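Local coordinates for resiniferatoxin-binding, phosphotriesterase-related protein (PDB 3K2G) that binds two zinc ions in a TIM barrel of the phosphotriesterase family and probably acts as a metal-dependent phosphoric ester hydrolase, at residues Met17-Pro22 with Lys117-Ser122; Ser26-Thr31 with Gly100-Asp105; Val129-Gly134 with Thr168-Gly173. All blocks are in the same frame, centred on the assembly; numbering follows the deposited sequence.

Contact 1: residues Met17-Pro22 with Lys117-Ser122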
loop_
_atom_site.group_PDB
_atom_site.type_symbol
_atom_site.label_atom_id
_atom_site.label_comp_id
_atom_site.label_asym_id
_atom_site.label_seq_id
_atom_site.Cartn_x
_atom_site.Cartn_y
_atom_site.Cartn_z
HETATM N N MSE B 17 -9.210 16.519 39.452
HETATM C CA MSE B 17 -9.840 17.791 39.768
HETATM C C MSE B 17 -10.915 18.233 38.782
HETATM O O MSE B 17 -10.608 18.580 37.646
HETATM C CB MSE B 17 -8.784 18.889 39.851
HETATM C CG MSE B 17 -9.344 20.249 40.272
HETATM SE SE MSE B 17 -10.062 20.304 42.089
HETATM C CE MSE B 17 -8.346 20.465 43.029
ATOM N N THR B 18 -12.169 18.226 39.223
ATOM C CA THR B 18 -13.273 18.672 38.377
ATOM C C THR B 18 -13.669 20.067 38.857
ATOM O O THR B 18 -13.198 20.524 39.903
ATOM C CB THR B 18 -14.510 17.761 38.498
ATOM O OG1 THR B 18 -15.124 17.952 39.776
ATOM C CG2 THR B 18 -14.123 16.309 38.342
ATOM N N VAL B 19 -14.533 20.738 38.102
ATOM C CA VAL B 19 -14.980 22.081 38.464
ATOM C C VAL B 19 -15.717 22.100 39.798
ATOM O O VAL B 19 -15.921 23.159 40.387
ATOM C CB VAL B 19 -15.916 22.667 37.397
ATOM C CG1 VAL B 19 -15.159 22.851 36.094
ATOM C CG2 VAL B 19 -17.116 21.749 37.209
ATOM N N ASP B 20 -16.134 20.928 40.261
ATOM C CA ASP B 20 -16.839 20.833 41.529
ATOM C C ASP B 20 -15.949 20.208 42.597
ATOM O O ASP B 20 -16.432 19.783 43.643
ATOM C CB ASP B 20 -18.117 20.008 41.379
ATOM C CG ASP B 20 -19.075 20.599 40.361
ATOM O OD1 ASP B 20 -19.362 21.819 40.440
ATOM O OD2 ASP B 20 -19.541 19.841 39.487
ATOM N N GLY B 21 -14.651 20.147 42.327
ATOM C CA GLY B 21 -13.741 19.580 43.301
ATOM C C GLY B 21 -13.153 18.239 42.903
ATOM O O GLY B 21 -13.424 17.729 41.816
ATOM N N PRO B 22 -12.336 17.641 43.783
ATOM C CA PRO B 22 -11.691 16.352 43.540
ATOM C C PRO B 22 -12.632 15.161 43.577
ATOM O O PRO B 22 -13.614 15.144 44.318
ATOM C CB PRO B 22 -10.655 16.265 44.660
ATOM C CG PRO B 22 -10.405 17.691 45.022
ATOM C CD PRO B 22 -11.788 18.258 45.001
ATOM N N LYS B 117 -20.116 28.801 33.934
ATOM C CA LYS B 117 -20.980 28.072 33.014
ATOM C C LYS B 117 -20.798 26.567 33.174
ATOM O O LYS B 117 -21.775 25.822 33.265
ATOM C CB LYS B 117 -20.671 28.468 31.569
ATOM C CG LYS B 117 -20.896 29.939 31.232
ATOM C CD LYS B 117 -20.697 30.158 29.730
ATOM C CE LYS B 117 -20.747 31.624 29.326
ATOM N NZ LYS B 117 -22.097 32.228 29.507
ATOM N N LEU B 118 -19.542 26.124 33.209
ATOM C CA LEU B 118 -19.238 24.706 33.366
ATOM C C LEU B 118 -19.920 24.118 34.601
ATOM O O LEU B 118 -20.470 23.019 34.551
ATOM C CB LEU B 118 -17.720 24.485 33.460
ATOM C CG LEU B 118 -16.876 24.801 32.221
ATOM C CD1 LEU B 118 -15.455 24.300 32.429
ATOM C CD2 LEU B 118 -17.493 24.137 30.993
ATOM N N ARG B 119 -19.886 24.851 35.710
ATOM C CA ARG B 119 -20.511 24.377 36.939
ATOM C C ARG B 119 -22.026 24.244 36.797
ATOM O O ARG B 119 -22.631 23.306 37.324
ATOM C CB ARG B 119 -20.156 25.308 38.103
ATOM C CG ARG B 119 -18.771 25.035 38.682
ATOM C CD ARG B 119 -18.370 26.046 39.744
ATOM N NE ARG B 119 -17.218 25.575 40.513
ATOM C CZ ARG B 119 -16.615 26.270 41.474
ATOM N NH1 ARG B 119 -17.045 27.484 41.792
ATOM N NH2 ARG B 119 -15.586 25.742 42.128
ATOM N N ARG B 120 -22.646 25.174 36.081
ATOM C CA ARG B 120 -24.087 25.094 35.891
ATOM C C ARG B 120 -24.384 23.864 35.039
ATOM O O ARG B 120 -25.348 23.139 35.288
ATOM C CB ARG B 120 -24.618 26.353 35.201
ATOM C CG ARG B 120 -26.100 26.275 34.869
ATOM C CD ARG B 120 -26.587 27.507 34.131
ATOM N NE ARG B 120 -27.864 27.248 33.469
ATOM C CZ ARG B 120 -28.452 28.079 32.613
ATOM N NH1 ARG B 120 -27.887 29.240 32.308
ATOM N NH2 ARG B 120 -29.603 27.739 32.050
ATOM N N ILE B 121 -23.540 23.621 34.042
ATOM C CA ILE B 121 -23.729 22.468 33.170
ATOM C C ILE B 121 -23.571 21.166 33.952
ATOM O O ILE B 121 -24.398 20.262 33.838
ATOM C CB ILE B 121 -22.728 22.491 31.995
ATOM C CG1 ILE B 121 -22.966 23.747 31.149
ATOM C CG2 ILE B 121 -22.883 21.234 31.157
ATOM C CD1 ILE B 121 -21.993 23.924 30.010
ATOM N N SER B 122 -22.514 21.074 34.754
ATOM C CA SER B 122 -22.286 19.870 35.544
ATOM C C SER B 122 -23.415 19.698 36.556
ATOM O O SER B 122 -23.879 18.586 36.799
ATOM C CB SER B 122 -20.944 19.947 36.279
ATOM O OG SER B 122 -20.959 20.954 37.274
HETATM O O HOH W 1 -21.819 22.558 39.782
#
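The flat guanidinium of R119 meets V19 at its edge: the carbonyl oxygen of V19 lies in the guanidinium plane and is gripped side-on by two nitrogens. R119 NE reaches V19 O at 2.7 Å with an N-H...O angle of 162°, while R119 NH2 stands 3.1 Å from V19 O with a more bent angle of 135°. The carbonyl belongs to the type I beta turn T18-G21 of a beta hairpin, strands 15-18 and 21-24, which packs here on helix 115-125 of the TIM barrel. Two bonds converging on one oxygen in the plane should fix the rotation of the guanidinium. The D20 carboxylate is turned nearly parallel to that group, but OD1 approaches it obliquely and receives none of its N-H groups. D20 OD1 instead sits 3.7 Å from R119 CG, and the opposite charges probably attract at longer range.

Next to these polar groups, V19 turns toward the helix. Its CG1, anti to the carbonyl carbon (chi1 -65°), comes 4.0 Å from L118 CD1, and the two side chains cross at about a right angle; CG2 lies beside S122. V129 and M131 of strand 128-131 touch both V19 and L118, so the turn tip closes over apolar packing at the barrel wall. The remaining terminal nitrogen of R119, NH1, makes a salt bridge with D169.

Within the hairpin, the T18 hydroxyl accepts from D20 N in an ST turn and donates to G21 O on a lone pair. Beside the exposed D20 carboxylate a water donates to D20 OD1 and also to the helix carbonyl R119 O, while S122 OG stands 2.9 Å from D20 OD2.

Contact 2: residues Ser26-Thr31 with Gly100-Asp105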
loop_
_atom_site.group_PDB
_atom_site.type_symbol
_atom_site.label_atom_id
_atom_site.label_comp_id
_atom_site.label_asym_id
_atom_site.label_seq_id
_atom_site.Cartn_x
_atom_site.Cartn_y
_atom_site.Cartn_z
ATOM N N SER B 26 -11.258 6.618 39.835
ATOM C CA SER B 26 -12.140 5.500 39.527
ATOM C C SER B 26 -13.559 5.977 39.234
ATOM O O SER B 26 -14.361 5.236 38.662
ATOM C CB SER B 26 -12.174 4.521 40.706
ATOM O OG SER B 26 -12.645 5.159 41.883
ATOM N N ALA B 27 -13.865 7.209 39.632
ATOM C CA ALA B 27 -15.195 7.772 39.417
ATOM C C ALA B 27 -15.334 8.504 38.079
ATOM O O ALA B 27 -16.427 8.951 37.722
ATOM C CB ALA B 27 -15.548 8.715 40.556
ATOM N N LEU B 28 -14.236 8.627 37.342
ATOM C CA LEU B 28 -14.275 9.314 36.053
ATOM C C LEU B 28 -15.227 8.584 35.109
ATOM O O LEU B 28 -16.102 9.197 34.512
ATOM C CB LEU B 28 -12.874 9.384 35.439
ATOM C CG LEU B 28 -12.742 10.322 34.236
ATOM C CD1 LEU B 28 -12.991 11.767 34.678
ATOM C CD2 LEU B 28 -11.350 10.188 33.632
ATOM N N GLY B 29 -15.043 7.273 34.979
ATOM C CA GLY B 29 -15.905 6.468 34.129
ATOM C C GLY B 29 -15.875 6.760 32.639
ATOM O O GLY B 29 -14.875 7.243 32.106
ATOM N N HIS B 30 -16.989 6.451 31.975
ATOM C CA HIS B 30 -17.157 6.656 30.535
ATOM C C HIS B 30 -16.951 8.145 30.282
ATOM O O HIS B 30 -17.766 8.971 30.694
ATOM C CB HIS B 30 -18.562 6.217 30.130
ATOM C CG HIS B 30 -18.680 5.810 28.696
ATOM N ND1 HIS B 30 -18.835 6.718 27.672
ATOM C CD2 HIS B 30 -18.652 4.587 28.116
ATOM C CE1 HIS B 30 -18.898 6.072 26.520
ATOM N NE2 HIS B 30 -18.789 4.778 26.762
ATOM N N THR B 31 -15.870 8.473 29.578
ATOM C CA THR B 31 -15.503 9.866 29.362
ATOM C C THR B 31 -15.165 10.335 27.950
ATOM O O THR B 31 -14.651 9.576 27.132
ATOM C CB THR B 31 -14.275 10.198 30.254
ATOM O OG1 THR B 31 -14.590 9.917 31.624
ATOM C CG2 THR B 31 -13.853 11.653 30.101
ATOM N N GLY B 100 -22.682 8.256 29.668
ATOM C CA GLY B 100 -21.599 9.202 29.870
ATOM C C GLY B 100 -21.539 9.682 31.309
ATOM O O GLY B 100 -22.569 9.964 31.916
ATOM N N ARG B 101 -20.337 9.784 31.862
ATOM C CA ARG B 101 -20.186 10.226 33.241
ATOM C C ARG B 101 -19.354 11.494 33.335
ATOM O O ARG B 101 -19.626 12.360 34.161
ATOM C CB ARG B 101 -19.521 9.123 34.064
ATOM C CG ARG B 101 -20.090 7.746 33.766
ATOM C CD ARG B 101 -19.235 6.624 34.339
ATOM N NE ARG B 101 -19.324 5.411 33.524
ATOM C CZ ARG B 101 -18.682 4.278 33.790
ATOM N NH1 ARG B 101 -17.898 4.189 34.858
ATOM N NH2 ARG B 101 -18.812 3.233 32.981
ATOM N N SER B 102 -18.350 11.616 32.473
ATOM C CA SER B 102 -17.471 12.775 32.523
ATOM C C SER B 102 -17.094 13.386 31.176
ATOM O O SER B 102 -17.014 12.694 30.164
ATOM C CB SER B 102 -16.175 12.393 33.254
ATOM O OG SER B 102 -16.447 11.718 34.475
ATOM N N ILE B 103 -16.846 14.691 31.189
ATOM C CA ILE B 103 -16.406 15.406 29.995
ATOM C C ILE B 103 -15.227 16.318 30.330
ATOM O O ILE B 103 -15.236 17.015 31.347
ATOM C CB ILE B 103 -17.520 16.276 29.384
ATOM C CG1 ILE B 103 -18.651 15.388 28.861
ATOM C CG2 ILE B 103 -16.943 17.111 28.235
ATOM C CD1 ILE B 103 -19.813 16.161 28.270
ATOM N N VAL B 104 -14.207 16.295 29.480
ATOM C CA VAL B 104 -13.035 17.140 29.659
ATOM C C VAL B 104 -13.160 18.292 28.665
ATOM O O VAL B 104 -13.173 18.080 27.450
ATOM C CB VAL B 104 -11.714 16.371 29.380
ATOM C CG1 VAL B 104 -10.516 17.300 29.574
ATOM C CG2 VAL B 104 -11.601 15.166 30.316
ATOM N N ASP B 105 -13.271 19.510 29.186
ATOM C CA ASP B 105 -13.402 20.684 28.339
ATOM C C ASP B 105 -12.088 21.456 28.338
ATOM O O ASP B 105 -11.750 22.135 29.310
ATOM C CB ASP B 105 -14.529 21.584 28.842
ATOM C CG ASP B 105 -14.831 22.719 27.882
ATOM O OD1 ASP B 105 -13.874 23.280 27.312
ATOM O OD2 ASP B 105 -16.022 23.045 27.706
#
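The side chain of R101 runs along the backbone of G29 and H30, next to the parallel pairing of strands 31-32 and 102-105 in the TIM barrel wall. From CB, 3.4 Å from L28 O, it continues through CG, near H30 N, to CD, which lies 3.3 Å from G29 CA. NE then passes 3.0 Å from H30 N, but both are donors and form no hydrogen bond. At the tip NH1 lies close to G29 CA, while NH2 lies near H30 N and CB. One guanidinium face therefore lies over the G29-H30 peptide, with G29 C and H30 N both displaced toward its rim; the extended chain from CG to NE lays the group there.

The backbone supplies the polar link. H30 O accepts from R101 N in its carbonyl plane, at 2.9 Å and 166°, and also from S102 N, whose approach is tilted 26° from that plane. Beyond this forked acceptor T31 pairs with S102, their side chains on one face of the sheet; T31 CG2, anti to its own nitrogen, packs near S102 O and V104 CG2. Helix 337-352 flanks L28 and H30. S102 OG has both Q128 OE1 and L28 O within reach of its single proton, and its short 2.5 Å approach to L28 O is doubtful as a bond; L28 CD1 comes 3.5 Å from S102 CB.

Contact 3: residues Val129-Gly134 with Thr168-Gly173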
loop_
_atom_site.group_PDB
_atom_site.type_symbol
_atom_site.label_atom_id
_atom_site.label_comp_id
_atom_site.label_asym_id
_atom_site.label_seq_id
_atom_site.Cartn_x
_atom_site.Cartn_y
_atom_site.Cartn_z
ATOM N N VAL B 129 -17.377 17.546 35.009
ATOM C CA VAL B 129 -16.608 18.341 34.059
ATOM C C VAL B 129 -15.221 18.743 34.554
ATOM O O VAL B 129 -15.074 19.304 35.648
ATOM C CB VAL B 129 -17.378 19.628 33.673
ATOM C CG1 VAL B 129 -16.526 20.510 32.773
ATOM C CG2 VAL B 129 -18.675 19.258 32.972
ATOM N N VAL B 130 -14.210 18.456 33.736
ATOM C CA VAL B 130 -12.826 18.805 34.042
ATOM C C VAL B 130 -12.455 20.018 33.189
ATOM O O VAL B 130 -12.719 20.027 31.984
ATOM C CB VAL B 130 -11.859 17.649 33.705
ATOM C CG1 VAL B 130 -10.430 18.095 33.944
ATOM C CG2 VAL B 130 -12.184 16.429 34.562
HETATM N N MSE B 131 -11.839 21.023 33.812
HETATM C CA MSE B 131 -11.465 22.263 33.123
HETATM C C MSE B 131 -9.983 22.403 32.777
HETATM O O MSE B 131 -9.103 22.083 33.585
HETATM C CB MSE B 131 -11.909 23.456 33.973
HETATM C CG MSE B 131 -11.518 24.837 33.447
HETATM SE SE MSE B 131 -12.398 26.235 34.506
HETATM C CE MSE B 131 -11.360 25.972 36.145
ATOM N N GLY B 132 -9.727 22.890 31.563
ATOM C CA GLY B 132 -8.369 23.083 31.092
ATOM C C GLY B 132 -7.824 24.469 31.373
ATOM O O GLY B 132 -8.434 25.258 32.094
ATOM N N ALA B 133 -6.664 24.767 30.799
ATOM C CA ALA B 133 -6.016 26.053 31.010
ATOM C C ALA B 133 -4.897 26.317 30.007
ATOM O O ALA B 133 -4.573 25.465 29.179
ATOM C CB ALA B 133 -5.465 26.117 32.426
ATOM N N GLY B 134 -4.302 27.502 30.097
ATOM C CA GLY B 134 -3.227 27.866 29.192
ATOM C C GLY B 134 -3.701 28.712 28.026
ATOM O O GLY B 134 -4.854 29.147 27.986
ATOM N N THR B 168 -12.947 32.662 40.509
ATOM C CA THR B 168 -13.671 31.643 41.263
ATOM C C THR B 168 -12.687 30.723 41.985
ATOM O O THR B 168 -11.471 30.864 41.830
ATOM C CB THR B 168 -14.545 30.771 40.337
ATOM O OG1 THR B 168 -15.438 29.980 41.131
ATOM C CG2 THR B 168 -13.677 29.831 39.517
ATOM N N ASP B 169 -13.213 29.781 42.766
ATOM C CA ASP B 169 -12.362 28.837 43.487
ATOM C C ASP B 169 -12.315 27.504 42.747
ATOM O O ASP B 169 -11.847 26.495 43.277
ATOM C CB ASP B 169 -12.861 28.635 44.925
ATOM C CG ASP B 169 -14.237 28.006 44.989
ATOM O OD1 ASP B 169 -14.996 28.117 44.007
ATOM O OD2 ASP B 169 -14.565 27.410 46.037
ATOM N N ALA B 170 -12.811 27.509 41.515
ATOM C CA ALA B 170 -12.791 26.307 40.696
ATOM C C ALA B 170 -11.348 26.143 40.233
ATOM O O ALA B 170 -10.726 27.099 39.774
ATOM C CB ALA B 170 -13.719 26.464 39.501
ATOM N N ARG B 171 -10.815 24.936 40.368
ATOM C CA ARG B 171 -9.442 24.678 39.962
ATOM C C ARG B 171 -9.385 23.795 38.718
ATOM O O ARG B 171 -10.312 23.030 38.446
ATOM C CB ARG B 171 -8.673 24.058 41.130
ATOM C CG ARG B 171 -8.492 25.043 42.279
ATOM C CD ARG B 171 -7.798 24.429 43.469
ATOM N NE ARG B 171 -8.671 23.523 44.203
ATOM C CZ ARG B 171 -8.309 22.875 45.306
ATOM N NH1 ARG B 171 -7.086 23.036 45.797
ATOM N NH2 ARG B 171 -9.168 22.072 45.919
ATOM N N ILE B 172 -8.304 23.922 37.952
ATOM C CA ILE B 172 -8.152 23.143 36.729
ATOM C C ILE B 172 -7.729 21.716 37.029
ATOM O O ILE B 172 -7.122 21.442 38.064
ATOM C CB ILE B 172 -7.128 23.785 35.774
ATOM C CG1 ILE B 172 -5.756 23.875 36.453
ATOM C CG2 ILE B 172 -7.612 25.168 35.350
ATOM C CD1 ILE B 172 -4.654 24.386 35.540
ATOM N N GLY B 173 -8.057 20.807 36.117
ATOM C CA GLY B 173 -7.718 19.407 36.307
ATOM C C GLY B 173 -6.845 18.898 35.185
ATOM O O GLY B 173 -6.383 17.761 35.188
HETATM O O HOH W 2 -11.394 21.100 36.697
#
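M131 and G173 are joined directly by a backbone hydrogen bond: G173 N donates to M131 O at 3.0 Å, with an N-H...O angle of 163° and the donor in the carbonyl plane. It ties the C-terminal end of strand 128-131 in the TIM barrel to the loop that leads into the next barrel strand, 175-178. The touching backbones run 91° apart, so the loop passes across the strand end instead of pairing along it. A second polar link runs through one water, which accepts from M131 N at 2.9 Å and donates to R171 O at 2.8 Å.

Around these bonds lies an apolar shell. The selenomethionine M131 leaves the strand extended, CG anti to the backbone nitrogen (chi1 176°), and bends at its last torsion, which brings CE over the loop. There CE meets A170 CB at 4.1 Å and I172 CG2 at 3.9 Å, and also lies beside the carbonyl oxygens of A170 and R171. I172 fills the other flank: its CB stands 3.4 Å from M131 O, CG2 approaches G132 O, and CD1 lies 3.7 Å from A133 CB. The methyl of A133 is thus met by both CG2 and CD1 of one isoleucine. Further back along the strand, V130 CG1 rests directly on G173 CA, where a CB would collide with it.

Further out, helix 150-162 backs I172 through I157, E160 and A161, and E160 also touches A133. A170 O accepts from the hydroxyl of T165, which probably helps hold that carbonyl beside CE. P115 and R113 flank M131, while R113 NH1 bonds G132 O.

Contacts 2 and 3 share one parallel sheet, in which strands 102-105 and 128-131 are neighbours: D105 N lies 2.9 Å from V130 O and I103 O lies 3.0 Å from V130 N, both probable hydrogen bonds. Contact 1 sits against the outside of that wall, its centre about 8 Å from that of contact 3, and is tied to it by V19 N to V129 O at 2.9 Å and by R119 NH1 to D169 OD1 at 3.1 Å. L118 CD2 also packs on D105 OD2 at 3.8 Å. The site with two zinc ions lies nearby: the V104 side chain is about 10 Å from a bound zinc ion and about 6 Å from the side chain of the zinc ligand H34.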